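Local coordinates for SusD-like protein BACOVA_02651 (Bacteroides ovatus, PDB 5E75) that binds polysaccharide at the cell surface and probably captures xyloglucan before its import into the periplasm for degradation, at residues Tyr497-Ser500 with Asp501-Asn505; Val101-Ala104 with Ala105-Lys108; Gly383-Phe386 with Phe387-Arg391; Gly201-Glu205 with Gly206-Leu210. All coordinates share one frame; numbering follows the deposited sequence.

Contact 1. Residues Tyr497-Ser500 with Asp501-Asn505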
ATOM      1  N   TYR A 497       3.590   4.447  19.666  1.00 12.13           N
ATOM      2  CA  TYR A 497       2.990   3.157  20.008  1.00 11.39           C
ATOM      3  C   TYR A 497       1.595   3.425  20.561  1.00 14.32           C
ATOM      4  O   TYR A 497       1.368   4.455  21.192  1.00 14.27           O
ATOM      5  CB  TYR A 497       3.878   2.388  21.000  1.00 12.51           C
ATOM      6  CG  TYR A 497       5.225   2.065  20.398  1.00 12.85           C
ATOM      7  CD1 TYR A 497       5.346   1.101  19.408  1.00 12.28           C
ATOM      8  CD2 TYR A 497       6.352   2.763  20.773  1.00 12.55           C
ATOM      9  CE1 TYR A 497       6.574   0.819  18.826  1.00 11.78           C
ATOM     10  CE2 TYR A 497       7.578   2.500  20.196  1.00 13.55           C
ATOM     11  CZ  TYR A 497       7.680   1.539  19.215  1.00 10.94           C
ATOM     12  OH  TYR A 497       8.908   1.312  18.645  1.00 12.27           O
ATOM     13  N   PRO A 498       0.642   2.521  20.300  1.00 12.80           N
ATOM     14  CA  PRO A 498      -0.730   2.803  20.731  1.00 13.45           C
ATOM     15  C   PRO A 498      -0.828   2.832  22.250  1.00 14.56           C
ATOM     16  O   PRO A 498      -0.281   1.950  22.903  1.00 14.33           O
ATOM     17  CB  PRO A 498      -1.531   1.618  20.165  1.00 14.46           C
ATOM     18  CG  PRO A 498      -0.645   0.983  19.123  1.00 16.01           C
ATOM     19  CD  PRO A 498       0.753   1.236  19.585  1.00 13.48           C
ATOM     20  N   GLU A 499      -1.510   3.825  22.801  1.00 14.91           N
ATOM     21  CA  GLU A 499      -1.513   4.049  24.244  1.00 16.56           C
ATOM     22  C   GLU A 499      -1.983   2.833  25.028  1.00 14.93           C
ATOM     23  O   GLU A 499      -1.375   2.491  26.038  1.00 17.36           O
ATOM     24  CB  GLU A 499      -2.358   5.274  24.618  1.00 18.85           C
ATOM     25  CG  GLU A 499      -2.427   5.504  26.133  1.00 25.83           C
ATOM     26  CD  GLU A 499      -3.015   6.846  26.516  1.00 36.95           C
ATOM     27  OE1 GLU A 499      -2.547   7.878  25.993  1.00 39.08           O
ATOM     28  OE2 GLU A 499      -3.941   6.867  27.351  1.00 44.88           O
ATOM     29  N   SER A 500      -3.029   2.162  24.555  1.00 16.66           N
ATOM     30  CA  SER A 500      -3.559   1.011  25.278  1.00 17.99           C
ATOM     31  C   SER A 500      -2.529  -0.118  25.348  1.00 19.01           C
ATOM     32  O   SER A 500      -2.443  -0.831  26.350  1.00 19.33           O
ATOM     33  CB  SER A 500      -4.856   0.521  24.630  1.00 20.99           C
ATOM     34  OG  SER A 500      -4.656   0.175  23.268  1.00 26.85           O
ATOM     35  N   ASP A 501      -1.744  -0.275  24.286  1.00 15.64           N
ATOM     36  CA  ASP A 501      -0.707  -1.294  24.255  1.00 15.58           C
ATOM     37  C   ASP A 501       0.466  -0.926  25.151  1.00 14.92           C
ATOM     38  O   ASP A 501       1.062  -1.803  25.777  1.00 15.32           O
ATOM     39  CB  ASP A 501      -0.263  -1.563  22.816  1.00 15.49           C
ATOM     40  CG  ASP A 501      -1.349  -2.248  22.001  1.00 21.10           C
ATOM     41  OD1 ASP A 501      -1.653  -3.419  22.298  1.00 24.95           O
ATOM     42  OD2 ASP A 501      -1.918  -1.623  21.084  1.00 22.17           O
ATOM     43  N   VAL A 502       0.794   0.361  25.238  1.00 14.77           N
ATOM     44  CA  VAL A 502       1.865   0.816  26.126  1.00 16.16           C
ATOM     45  C   VAL A 502       1.478   0.603  27.600  1.00 16.75           C
ATOM     46  O   VAL A 502       2.328   0.276  28.430  1.00 17.56           O
ATOM     47  CB  VAL A 502       2.230   2.303  25.871  1.00 15.34           C
ATOM     48  CG1 VAL A 502       3.302   2.775  26.842  1.00 20.63           C
ATOM     49  CG2 VAL A 502       2.701   2.489  24.427  1.00 15.37           C
ATOM     50  N   ILE A 503       0.203   0.798  27.924  1.00 15.83           N
ATOM     51  CA  ILE A 503      -0.270   0.548  29.285  1.00 18.76           C
ATOM     52  C   ILE A 503      -0.076  -0.926  29.652  1.00 18.14           C
ATOM     53  O   ILE A 503       0.389  -1.239  30.753  1.00 21.75           O
ATOM     54  CB  ILE A 503      -1.744   0.991  29.453  1.00 21.44           C
ATOM     55  CG1 ILE A 503      -1.829   2.522  29.428  1.00 23.43           C
ATOM     56  CG2 ILE A 503      -2.343   0.447  30.760  1.00 23.22           C
ATOM     57  CD1 ILE A 503      -3.231   3.055  29.254  1.00 24.32           C
ATOM     58  N   GLN A 504      -0.403  -1.821  28.726  1.00 16.12           N
ATOM     59  CA  GLN A 504      -0.256  -3.251  28.961  1.00 17.63           C
ATOM     60  C   GLN A 504       1.200  -3.706  28.938  1.00 18.07           C
ATOM     61  O   GLN A 504       1.563  -4.640  29.646  1.00 17.94           O
ATOM     62  CB  GLN A 504      -1.073  -4.040  27.937  1.00 18.52           C
ATOM     63  CG  GLN A 504      -2.571  -3.807  28.047  1.00 24.01           C
ATOM     64  CD  GLN A 504      -3.103  -4.078  29.448  1.00 38.00           C
ATOM     65  OE1 GLN A 504      -2.701  -5.041  30.105  1.00 40.00           O
ATOM     66  NE2 GLN A 504      -3.998  -3.213  29.918  1.00 36.52           N
ATOM     67  N   ASN A 505       2.026  -3.044  28.127  1.00 15.55           N
ATOM     68  CA  ASN A 505       3.443  -3.398  28.004  1.00 14.29           C
ATOM     69  C   ASN A 505       4.324  -2.152  28.095  1.00 15.55           C
ATOM     70  O   ASN A 505       4.649  -1.538  27.073  1.00 14.00           O
ATOM     71  CB  ASN A 505       3.708  -4.131  26.686  1.00 12.36           C
ATOM     72  CG  ASN A 505       5.163  -4.507  26.520  1.00 12.24           C
ATOM     73  OD1 ASN A 505       5.953  -4.360  27.448  1.00 14.35           O
ATOM     74  ND2 ASN A 505       5.519  -5.013  25.341  1.00 12.81           N
TER
HETATM   75  O   HOH W   1      -4.739  -1.040  28.000  1.00 29.03           O

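Contact 2. Residues Val101-Ala104 with Ala105-Lys108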
ATOM      1  N   VAL A 101      -0.163 -35.892   4.252  1.00 24.93           N
ATOM      2  CA  VAL A 101       0.155 -34.537   3.792  1.00 21.30           C
ATOM      3  C   VAL A 101       1.586 -34.504   3.246  1.00 17.25           C
ATOM      4  O   VAL A 101       2.522 -34.965   3.900  1.00 21.58           O
ATOM      5  CB  VAL A 101       0.002 -33.524   4.928  1.00 19.34           C
ATOM      6  CG1 VAL A 101       0.283 -32.127   4.422  1.00 18.36           C
ATOM      7  CG2 VAL A 101      -1.404 -33.589   5.519  1.00 18.41           C
ATOM      8  N   SER A 102       1.763 -33.960   2.045  1.00 14.01           N
ATOM      9  CA  SER A 102       3.054 -33.977   1.367  1.00 13.80           C
ATOM     10  C   SER A 102       4.026 -32.920   1.888  1.00 15.95           C
ATOM     11  O   SER A 102       3.618 -31.890   2.421  1.00 14.32           O
ATOM     12  CB  SER A 102       2.874 -33.751  -0.136  1.00 14.70           C
ATOM     13  OG  SER A 102       2.471 -32.412  -0.413  1.00 15.59           O
ATOM     14  N   GLU A 103       5.317 -33.174   1.720  1.00 14.97           N
ATOM     15  CA  GLU A 103       6.331 -32.199   2.095  1.00 15.64           C
ATOM     16  C   GLU A 103       6.189 -30.927   1.258  1.00 15.71           C
ATOM     17  O   GLU A 103       6.408 -29.826   1.766  1.00 14.99           O
ATOM     18  CB  GLU A 103       7.737 -32.818   1.987  1.00 19.06           C
ATOM     19  CG  GLU A 103       8.898 -31.858   2.258  1.00 17.56           C
ATOM     20  CD  GLU A 103       9.032 -31.445   3.725  1.00 14.41           C
ATOM     21  OE1 GLU A 103       8.207 -31.851   4.565  1.00 17.06           O
ATOM     22  OE2 GLU A 103       9.975 -30.690   4.029  1.00 15.49           O
ATOM     23  N   ALA A 104       5.806 -31.046  -0.010  1.00 16.32           N
ATOM     24  CA  ALA A 104       5.544 -29.883  -0.839  1.00 18.00           C
ATOM     25  C   ALA A 104       4.493 -28.993  -0.187  1.00 15.35           C
ATOM     26  O   ALA A 104       4.658 -27.784  -0.113  1.00 15.12           O
ATOM     27  CB  ALA A 104       5.083 -30.315  -2.235  1.00 21.16           C
ATOM     28  N   ALA A 105       3.420 -29.593   0.302  1.00 12.94           N
ATOM     29  CA  ALA A 105       2.349 -28.813   0.892  1.00 13.79           C
ATOM     30  C   ALA A 105       2.770 -28.213   2.237  1.00 12.82           C
ATOM     31  O   ALA A 105       2.407 -27.076   2.555  1.00 11.42           O
ATOM     32  CB  ALA A 105       1.120 -29.657   1.044  1.00 14.09           C
ATOM     33  N   LYS A 106       3.538 -28.954   3.021  1.00 11.32           N
ATOM     34  CA  LYS A 106       3.953 -28.472   4.330  1.00 11.27           C
ATOM     35  C   LYS A 106       4.865 -27.260   4.194  1.00 11.51           C
ATOM     36  O   LYS A 106       4.677 -26.244   4.873  1.00 10.97           O
ATOM     37  CB  LYS A 106       4.630 -29.596   5.128  1.00 12.14           C
ATOM     38  CG  LYS A 106       3.631 -30.631   5.624  1.00 13.93           C
ATOM     39  CD  LYS A 106       4.195 -31.465   6.761  1.00 23.26           C
ATOM     40  CE  LYS A 106       4.727 -32.748   6.280  1.00 34.22           C
ATOM     41  NZ  LYS A 106       5.238 -33.530   7.438  1.00 26.05           N
ATOM     42  N   THR A 107       5.834 -27.353   3.301  1.00  9.83           N
ATOM     43  CA  THR A 107       6.761 -26.257   3.082  1.00 11.31           C
ATOM     44  C   THR A 107       6.103 -25.067   2.397  1.00 13.15           C
ATOM     45  O   THR A 107       6.457 -23.929   2.682  1.00 10.39           O
ATOM     46  CB  THR A 107       8.009 -26.703   2.284  1.00 13.80           C
ATOM     47  OG1 THR A 107       7.634 -27.282   1.026  1.00 15.05           O
ATOM     48  CG2 THR A 107       8.822 -27.726   3.083  1.00 13.88           C
ATOM     49  N   LYS A 108       5.138 -25.318   1.515  1.00 10.43           N
ATOM     50  CA  LYS A 108       4.367 -24.232   0.918  1.00 11.83           C
ATOM     51  C   LYS A 108       3.597 -23.476   2.001  1.00 10.91           C
ATOM     52  O   LYS A 108       3.553 -22.240   1.995  1.00 10.29           O
ATOM     53  CB  LYS A 108       3.420 -24.789  -0.144  1.00 14.27           C
ATOM     54  CG  LYS A 108       2.464 -23.783  -0.755  1.00 22.04           C
ATOM     55  CD  LYS A 108       1.735 -24.455  -1.904  1.00 28.39           C
ATOM     56  CE  LYS A 108       0.441 -23.755  -2.243  1.00 39.77           C
ATOM     57  NZ  LYS A 108      -0.536 -23.679  -1.106  1.00 32.22           N
TER

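Contact 3. Residues Gly383-Phe386 with Phe387-Arg391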
ATOM      1  N   GLY A 383      17.145  -1.449 -15.955  1.00 12.17           N
ATOM      2  CA  GLY A 383      16.361  -0.766 -14.939  1.00 11.77           C
ATOM      3  C   GLY A 383      15.571   0.387 -15.534  1.00 11.83           C
ATOM      4  O   GLY A 383      14.383   0.552 -15.241  1.00 13.15           O
ATOM      5  N   LEU A 384      16.213   1.181 -16.378  1.00 11.24           N
ATOM      6  CA  LEU A 384      15.545   2.283 -17.060  1.00 11.20           C
ATOM      7  C   LEU A 384      14.460   1.755 -18.001  1.00 12.26           C
ATOM      8  O   LEU A 384      13.376   2.344 -18.112  1.00 11.83           O
ATOM      9  CB  LEU A 384      16.562   3.142 -17.820  1.00 13.74           C
ATOM     10  CG  LEU A 384      15.988   4.354 -18.556  1.00 13.24           C
ATOM     11  CD1 LEU A 384      15.303   5.346 -17.599  1.00 14.64           C
ATOM     12  CD2 LEU A 384      17.114   5.045 -19.370  1.00 15.78           C
ATOM     13  N   TYR A 385      14.733   0.640 -18.670  1.00 10.50           N
ATOM     14  CA  TYR A 385      13.741   0.015 -19.533  1.00 11.20           C
ATOM     15  C   TYR A 385      12.476  -0.294 -18.751  1.00 10.76           C
ATOM     16  O   TYR A 385      11.376   0.006 -19.207  1.00 10.96           O
ATOM     17  CB  TYR A 385      14.283  -1.264 -20.182  1.00 12.06           C
ATOM     18  CG  TYR A 385      13.233  -2.126 -20.849  1.00 11.07           C
ATOM     19  CD1 TYR A 385      12.572  -1.699 -21.990  1.00 12.26           C
ATOM     20  CD2 TYR A 385      12.892  -3.360 -20.315  1.00 13.93           C
ATOM     21  CE1 TYR A 385      11.618  -2.487 -22.597  1.00 11.89           C
ATOM     22  CE2 TYR A 385      11.951  -4.156 -20.908  1.00 12.86           C
ATOM     23  CZ  TYR A 385      11.309  -3.713 -22.055  1.00 13.48           C
ATOM     24  OH  TYR A 385      10.359  -4.505 -22.644  1.00 16.03           O
ATOM     25  N   PHE A 386      12.617  -0.881 -17.569  1.00 10.67           N
ATOM     26  CA  PHE A 386      11.435  -1.286 -16.819  1.00  9.92           C
ATOM     27  C   PHE A 386      10.712  -0.089 -16.220  1.00 10.53           C
ATOM     28  O   PHE A 386       9.484  -0.104 -16.141  1.00 10.98           O
ATOM     29  CB  PHE A 386      11.777  -2.385 -15.801  1.00 10.73           C
ATOM     30  CG  PHE A 386      11.965  -3.747 -16.448  1.00  9.95           C
ATOM     31  CD1 PHE A 386      10.885  -4.422 -16.962  1.00 10.44           C
ATOM     32  CD2 PHE A 386      13.230  -4.307 -16.597  1.00 10.54           C
ATOM     33  CE1 PHE A 386      11.028  -5.637 -17.591  1.00 11.10           C
ATOM     34  CE2 PHE A 386      13.389  -5.511 -17.242  1.00 12.15           C
ATOM     35  CZ  PHE A 386      12.289  -6.184 -17.740  1.00 11.50           C
ATOM     36  N   PHE A 387      11.439   0.968 -15.858  1.00 10.31           N
ATOM     37  CA  PHE A 387      10.801   2.227 -15.500  1.00  9.05           C
ATOM     38  C   PHE A 387       9.937   2.700 -16.672  1.00 10.90           C
ATOM     39  O   PHE A 387       8.765   3.088 -16.510  1.00 10.02           O
ATOM     40  CB  PHE A 387      11.858   3.290 -15.153  1.00 11.22           C
ATOM     41  CG  PHE A 387      11.299   4.658 -14.891  1.00  9.81           C
ATOM     42  CD1 PHE A 387      11.019   5.529 -15.940  1.00 11.52           C
ATOM     43  CD2 PHE A 387      11.067   5.092 -13.598  1.00 11.90           C
ATOM     44  CE1 PHE A 387      10.504   6.786 -15.701  1.00 12.44           C
ATOM     45  CE2 PHE A 387      10.553   6.370 -13.354  1.00 11.66           C
ATOM     46  CZ  PHE A 387      10.261   7.200 -14.414  1.00 12.61           C
ATOM     47  N   ASN A 388      10.513   2.642 -17.868  1.00 10.84           N
ATOM     48  CA  ASN A 388       9.815   3.135 -19.041  1.00 10.60           C
ATOM     49  C   ASN A 388       8.659   2.256 -19.495  1.00 10.71           C
ATOM     50  O   ASN A 388       7.751   2.747 -20.181  1.00 11.29           O
ATOM     51  CB  ASN A 388      10.810   3.448 -20.174  1.00 11.48           C
ATOM     52  CG  ASN A 388      11.463   4.799 -19.990  1.00 12.15           C
ATOM     53  OD1 ASN A 388      10.847   5.737 -19.486  1.00 11.21           O
ATOM     54  ND2 ASN A 388      12.709   4.913 -20.405  1.00 12.61           N
ATOM     55  N   ARG A 389       8.636   0.985 -19.084  1.00 10.63           N
ATOM     56  CA  ARG A 389       7.475   0.143 -19.327  1.00 10.92           C
ATOM     57  C   ARG A 389       6.275   0.663 -18.531  1.00 10.13           C
ATOM     58  O   ARG A 389       5.142   0.605 -19.006  1.00 10.46           O
ATOM     59  CB  ARG A 389       7.752  -1.318 -18.953  1.00 10.70           C
ATOM     60  CG  ARG A 389       8.599  -2.098 -19.970  1.00 12.98           C
ATOM     61  CD  ARG A 389       7.808  -2.419 -21.241  1.00 13.98           C
ATOM     62  NE  ARG A 389       6.671  -3.262 -20.908  1.00 13.78           N
ATOM     63  CZ  ARG A 389       5.384  -2.941 -21.049  1.00 13.51           C
ATOM     64  NH1 ARG A 389       5.008  -1.800 -21.612  1.00 14.68           N
ATOM     65  NH2 ARG A 389       4.454  -3.802 -20.652  1.00 16.20           N
ATOM     66  N   VAL A 390       6.530   1.166 -17.321  1.00  9.72           N
ATOM     67  CA  VAL A 390       5.451   1.733 -16.509  1.00  9.08           C
ATOM     68  C   VAL A 390       4.897   3.003 -17.187  1.00  9.52           C
ATOM     69  O   VAL A 390       3.676   3.214 -17.267  1.00  9.71           O
ATOM     70  CB  VAL A 390       5.920   1.996 -15.066  1.00  9.53           C
ATOM     71  CG1 VAL A 390       4.805   2.639 -14.246  1.00 10.94           C
ATOM     72  CG2 VAL A 390       6.368   0.695 -14.399  1.00 11.21           C
ATOM     73  N   ARG A 391       5.796   3.846 -17.679  1.00  9.43           N
ATOM     74  CA  ARG A 391       5.402   5.039 -18.439  1.00  9.93           C
ATOM     75  C   ARG A 391       4.585   4.649 -19.677  1.00  9.79           C
ATOM     76  O   ARG A 391       3.536   5.250 -19.977  1.00 10.69           O
ATOM     77  CB  ARG A 391       6.648   5.794 -18.914  1.00 12.26           C
ATOM     78  CG  ARG A 391       7.624   6.239 -17.823  1.00 14.62           C
ATOM     79  CD  ARG A 391       7.193   7.498 -17.119  1.00 12.46           C
ATOM     80  NE  ARG A 391       7.136   8.664 -18.013  1.00 12.33           N
ATOM     81  CZ  ARG A 391       6.814   9.885 -17.604  1.00 12.78           C
ATOM     82  NH1 ARG A 391       6.560  10.121 -16.324  1.00 11.97           N
ATOM     83  NH2 ARG A 391       6.766  10.895 -18.471  1.00 11.44           N
TER

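Contact 4. Residues Gly201-Glu205 with Gly206-Leu210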
ATOM      1  N   GLY A 201      23.331   8.969   4.176  1.00 18.82           N
ATOM      2  CA  GLY A 201      23.065   9.609   2.900  1.00 19.15           C
ATOM      3  C   GLY A 201      23.591   8.869   1.685  1.00 18.58           C
ATOM      4  O   GLY A 201      23.586   9.403   0.570  1.00 22.95           O
ATOM      5  N   THR A 202      24.036   7.634   1.878  1.00 15.04           N
ATOM      6  CA  THR A 202      24.415   6.774   0.764  1.00 15.28           C
ATOM      7  C   THR A 202      23.737   5.414   0.904  1.00 13.93           C
ATOM      8  O   THR A 202      23.318   5.028   1.999  1.00 14.31           O
ATOM      9  CB  THR A 202      25.945   6.610   0.618  1.00 22.31           C
ATOM     10  OG1 THR A 202      26.444   5.779   1.665  1.00 26.96           O
ATOM     11  CG2 THR A 202      26.650   7.957   0.657  1.00 27.22           C
ATOM     12  N   ARG A 203      23.589   4.722  -0.218  1.00 12.29           N
ATOM     13  CA  ARG A 203      22.978   3.403  -0.245  1.00 13.08           C
ATOM     14  C   ARG A 203      24.044   2.317  -0.371  1.00 14.08           C
ATOM     15  O   ARG A 203      24.892   2.346  -1.264  1.00 15.37           O
ATOM     16  CB  ARG A 203      21.952   3.314  -1.372  1.00 12.35           C
ATOM     17  CG  ARG A 203      20.675   4.095  -1.046  1.00 14.48           C
ATOM     18  CD  ARG A 203      19.588   4.014  -2.129  1.00 13.53           C
ATOM     19  NE  ARG A 203      18.265   4.000  -1.531  1.00 12.94           N
ATOM     20  CZ  ARG A 203      17.133   4.297  -2.148  1.00 12.26           C
ATOM     21  NH1 ARG A 203      17.112   4.701  -3.415  1.00 13.05           N
ATOM     22  NH2 ARG A 203      15.992   4.220  -1.459  1.00 14.51           N
ATOM     23  N   ASP A 204      23.991   1.359   0.546  1.00 11.89           N
ATOM     24  CA  ASP A 204      24.936   0.251   0.579  1.00 12.87           C
ATOM     25  C   ASP A 204      24.960  -0.477  -0.750  1.00 14.19           C
ATOM     26  O   ASP A 204      23.930  -0.933  -1.233  1.00 13.10           O
ATOM     27  CB  ASP A 204      24.505  -0.706   1.679  1.00 13.14           C
ATOM     28  CG  ASP A 204      25.474  -1.842   1.866  1.00 15.55           C
ATOM     29  OD1 ASP A 204      26.486  -1.617   2.571  1.00 22.66           O
ATOM     30  OD2 ASP A 204      25.223  -2.937   1.333  1.00 15.63           O
ATOM     31  N   GLU A 205      26.146  -0.635  -1.329  1.00 13.62           N
ATOM     32  CA  GLU A 205      26.258  -1.234  -2.648  1.00 14.61           C
ATOM     33  C   GLU A 205      25.924  -2.730  -2.636  1.00 13.13           C
ATOM     34  O   GLU A 205      25.417  -3.267  -3.620  1.00 14.38           O
ATOM     35  CB  GLU A 205      27.667  -0.963  -3.202  1.00 17.03           C
ATOM     36  CG  GLU A 205      27.947   0.529  -3.484  1.00 22.01           C
ATOM     37  CD  GLU A 205      27.280   1.049  -4.750  1.00 21.36           C
ATOM     38  OE1 GLU A 205      26.685   0.232  -5.495  1.00 20.01           O
ATOM     39  OE2 GLU A 205      27.364   2.279  -5.009  1.00 22.94           O
ATOM     40  N   GLY A 206      26.186  -3.405  -1.520  1.00 13.62           N
ATOM     41  CA  GLY A 206      25.803  -4.796  -1.390  1.00 15.66           C
ATOM     42  C   GLY A 206      24.297  -4.984  -1.444  1.00 14.31           C
ATOM     43  O   GLY A 206      23.804  -5.843  -2.168  1.00 14.55           O
ATOM     44  N   ASP A 207      23.579  -4.176  -0.675  1.00 13.00           N
ATOM     45  CA  ASP A 207      22.125  -4.245  -0.681  1.00 12.49           C
ATOM     46  C   ASP A 207      21.556  -3.817  -2.034  1.00 11.24           C
ATOM     47  O   ASP A 207      20.581  -4.405  -2.489  1.00 11.65           O
ATOM     48  CB  ASP A 207      21.520  -3.396   0.442  1.00 11.23           C
ATOM     49  CG  ASP A 207      21.648  -4.030   1.834  1.00 13.93           C
ATOM     50  OD1 ASP A 207      22.064  -5.209   1.974  1.00 15.12           O
ATOM     51  OD2 ASP A 207      21.291  -3.335   2.802  1.00 13.75           O
ATOM     52  N   LEU A 208      22.154  -2.808  -2.676  1.00 11.28           N
ATOM     53  CA  LEU A 208      21.724  -2.410  -4.018  1.00 11.22           C
ATOM     54  C   LEU A 208      21.870  -3.562  -5.003  1.00 11.05           C
ATOM     55  O   LEU A 208      20.997  -3.817  -5.832  1.00 12.31           O
ATOM     56  CB  LEU A 208      22.488  -1.183  -4.510  1.00 12.03           C
ATOM     57  CG  LEU A 208      22.137   0.150  -3.856  1.00 10.62           C
ATOM     58  CD1 LEU A 208      23.124   1.221  -4.325  1.00 13.38           C
ATOM     59  CD2 LEU A 208      20.711   0.554  -4.205  1.00 12.89           C
ATOM     60  N   GLU A 209      22.997  -4.259  -4.916  1.00 11.12           N
ATOM     61  CA  GLU A 209      23.244  -5.375  -5.810  1.00 13.59           C
ATOM     62  C   GLU A 209      22.202  -6.473  -5.596  1.00 12.48           C
ATOM     63  O   GLU A 209      21.663  -7.014  -6.549  1.00 12.11           O
ATOM     64  CB  GLU A 209      24.665  -5.912  -5.607  1.00 15.62           C
ATOM     65  CG  GLU A 209      25.000  -7.138  -6.431  1.00 18.20           C
ATOM     66  CD  GLU A 209      24.877  -6.910  -7.922  1.00 24.10           C
ATOM     67  OE1 GLU A 209      25.007  -5.748  -8.368  1.00 27.90           O
ATOM     68  OE2 GLU A 209      24.644  -7.894  -8.656  1.00 29.26           O
ATOM     69  N   LEU A 210      21.932  -6.812  -4.340  1.00 12.28           N
ATOM     70  CA  LEU A 210      20.910  -7.807  -4.048  1.00 11.86           C
ATOM     71  C   LEU A 210      19.506  -7.384  -4.520  1.00 10.01           C
ATOM     72  O   LEU A 210      18.781  -8.185  -5.099  1.00 11.35           O
ATOM     73  CB  LEU A 210      20.910  -8.133  -2.554  1.00 12.64           C
ATOM     74  CG  LEU A 210      22.121  -8.953  -2.092  1.00 14.28           C
ATOM     75  CD1 LEU A 210      22.288  -8.877  -0.575  1.00 15.45           C
ATOM     76  CD2 LEU A 210      21.989 -10.375  -2.544  1.00 20.04           C
TER

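Contact 1. Residues Tyr497-Ser500 with Asp501-Asn505
The carbonyl O of Pro-498 is gripped by two backbone N-H groups at the start of the short helix 499-504. Val-502 N approaches nearly end-on to the carbonyl, at 3.0 Å from Pro-498 O. Asp-501 N adds a weak, bent bond with an N-H...O angle of 122°. Pro-498 is the N-cap residue, so this is the first turn of a helix near the C-terminus of the SusD-family protein. The next backbone bond runs from Ile-503 N to Glu-499 O, 3.0 Å. Ser-500 O takes Gln-504 N at 3.3 Å, and the donor is tilted 31° from the carbonyl plane. The same Ser-500 O also accepts from a water at 2.8 Å. That water in turn accepts from Gln-504 NE2, bridging the side-chain amide back to the helix backbone. The Gln-504 chain turns at its second torsion (chi2 -55°), which brings the amide to this water.

Asp-501 OD2 lies against the Pro-498 ring, 3.4 Å from Pro-498 CB. Pro-498 also packs on Leu-72, Ser-73 and Trp-76 of helix 70-95, and Asp-501 touches Trp-76. The Tyr-497 hydroxyl bonds to Pro-130 O, and its ring meets Trp-128 nearly parallel. The apolar contact is made by Val-502 CG2, which is set anti to the carbonyl carbon and lies 3.6 Å from Tyr-497 CB.

Contact 2. Residues Val101-Ala104 with Ala105-Lys108
Thr-107 CG2 stands above the flat Glu-103 carboxylate, and Lys-106 CE lies close to its plane, beyond OE1. Thr-107 CG2 lies 3.3 Å from Glu-103 OE2. This is the N-terminal turn of helix 103-125, with Ser-102 as its N-cap. Glu-103 is bent at chi2 (71°), which folds the carboxylate over the next turn. Its OE1 stays 4.5 Å from Lys-106 NZ, beyond a salt bridge, though the opposite charges probably still attract weakly.

Ser-102 OG accepts from Ala-105 N at 3.1 Å, with an N-H...O angle of 153°. This is the capping bond of the helix's first turn. Ser-102 OG also bonds to Asp-17 OD2, which joins the cap to helix 17-24. Replacing Ser-102 with an alanine would probably leave Ala-105 N without its capping acceptor and Asp-17 without this partner, and so weaken the start of the helix. Val-101 and Ala-105 pack on the same helix 17-24, and Thr-107 touches Tyr-164 and Asn-168 of helix 151-168.

Val-101 CG1 slants across the Lys-106 chain, 3.9 Å from Lys-106 CG. The Thr-107 hydroxyl can give its proton to either of two backbone carbonyls: OG1 is 2.9 Å from Glu-103 O and 3.2 Å from Ala-104 O.

Contact 3. Residues Gly383-Phe386 with Phe387-Arg391
Residues 383-391 form continuous helix, with Phe-387 N bonded to Gly-383 O, Asn-388 N to Leu-384 O and Arg-389 N to Tyr-385 O. The next bond, Val-390 N to Phe-386 O, is weak at 3.4 Å.

One helical turn apart, Tyr-385 and Arg-389 lie side by side and point the same way. Arg-389 CG sits over one face of the tyrosine ring, offset toward the rim, 4.0 Å from the centroid of the Tyr-385 ring. This is a CH-pi contact. Arg-389 CD reaches the hydroxyl end, 3.6 Å from Tyr-385 OH. In the arginine, chi1 (-77°) sets CG over the ring and the bend at chi2 (-73°) brings CD to the hydroxyl. The guanidinium is turned 46° from the ring; its NH1 and NH2 form salt bridges with Glu-392 and Asp-225. Next along the chain, Tyr-385 CD2 stands over the centre of the Phe-386 ring.

Leu-384 and Asn-388 also run alongside each other, with Leu-384 CG 3.8 Å from Asn-388 ND2. That amide nitrogen is bonded to Lys-399 O.

The helix is packed among others of this mainly helical fold. Phe-387 rests on Leu-365 and Ala-368 of helix 360-372 and on Glu-410 of helix 404-415, while Phe-386 meets helix 205-221.

Contact 4. Residues Gly201-Glu205 with Gly206-Leu210
Asp-204 caps helix 205-221: its OD2 accepts from Asp-207 N at 2.9 Å, through the lone pair that points away from the other carboxylate oxygen. This is a classic aspartate N-cap. The side chain is swung with CG opposite the backbone N (chi1 -176°), which brings OD2 to the N-H of Asp-207, three residues on. The cap carries on into the backbone. Leu-208 N gives its hydrogen to Asp-204 O at 3.0 Å, in the carbonyl plane, and Glu-209 N gives its hydrogen to Glu-205 O at 2.9 Å. Asp-204 thus accepts through both its side chain and its carbonyl. The carboxylate at the N-terminal end probably interacts favourably with the helix dipole.

Several other charged groups have partners outside the turn. Asp-207 OD1 is near Asp-204 OD2, at 3.9 Å, and this like-charge approach is probably eased by the salt bridge from Asp-207 OD1 to Arg-194 of helix 180-195. Arg-203 pairs with Glu-369 and Glu-209 with Arg-212, and Asn-374 ND2 is bonded to both Arg-203 O and Glu-205 OE2.

Leu-208 points back at the loop, where its branched end crosses the Arg-203 chain at about a right angle. Cutting Leu-208 back to an alanine is likely to open a gap against Arg-203 CB and leave that arginine less firmly packed. Leu-208 CD1 lies 3.8 Å from Arg-203 CB and 3.7 Å from Arg-203 O.

In the fold
All four contacts are local and lie on separate helices. Contacts 1, 2 and 4 are helix starts, and contact 3 lies within a helix. Contact 3 is buried, contact 4 partly so, and contacts 1 and 2 are at the surface. Chemistry follows place. Contact 1 starts from a proline at the N-cap, with no side-chain cap, and has a water bridge, while contacts 2 and 4 use a serine and an aspartate side chain as N-caps. Contact 3 relies on aromatic and CH-pi packing, and its arginines find their acidic partners outside it. Contacts 3 and 4 are the nearest pair, with centres about 21 Å apart; helix 205-221, which begins in contact 4, is touched by Phe-386 of contact 3.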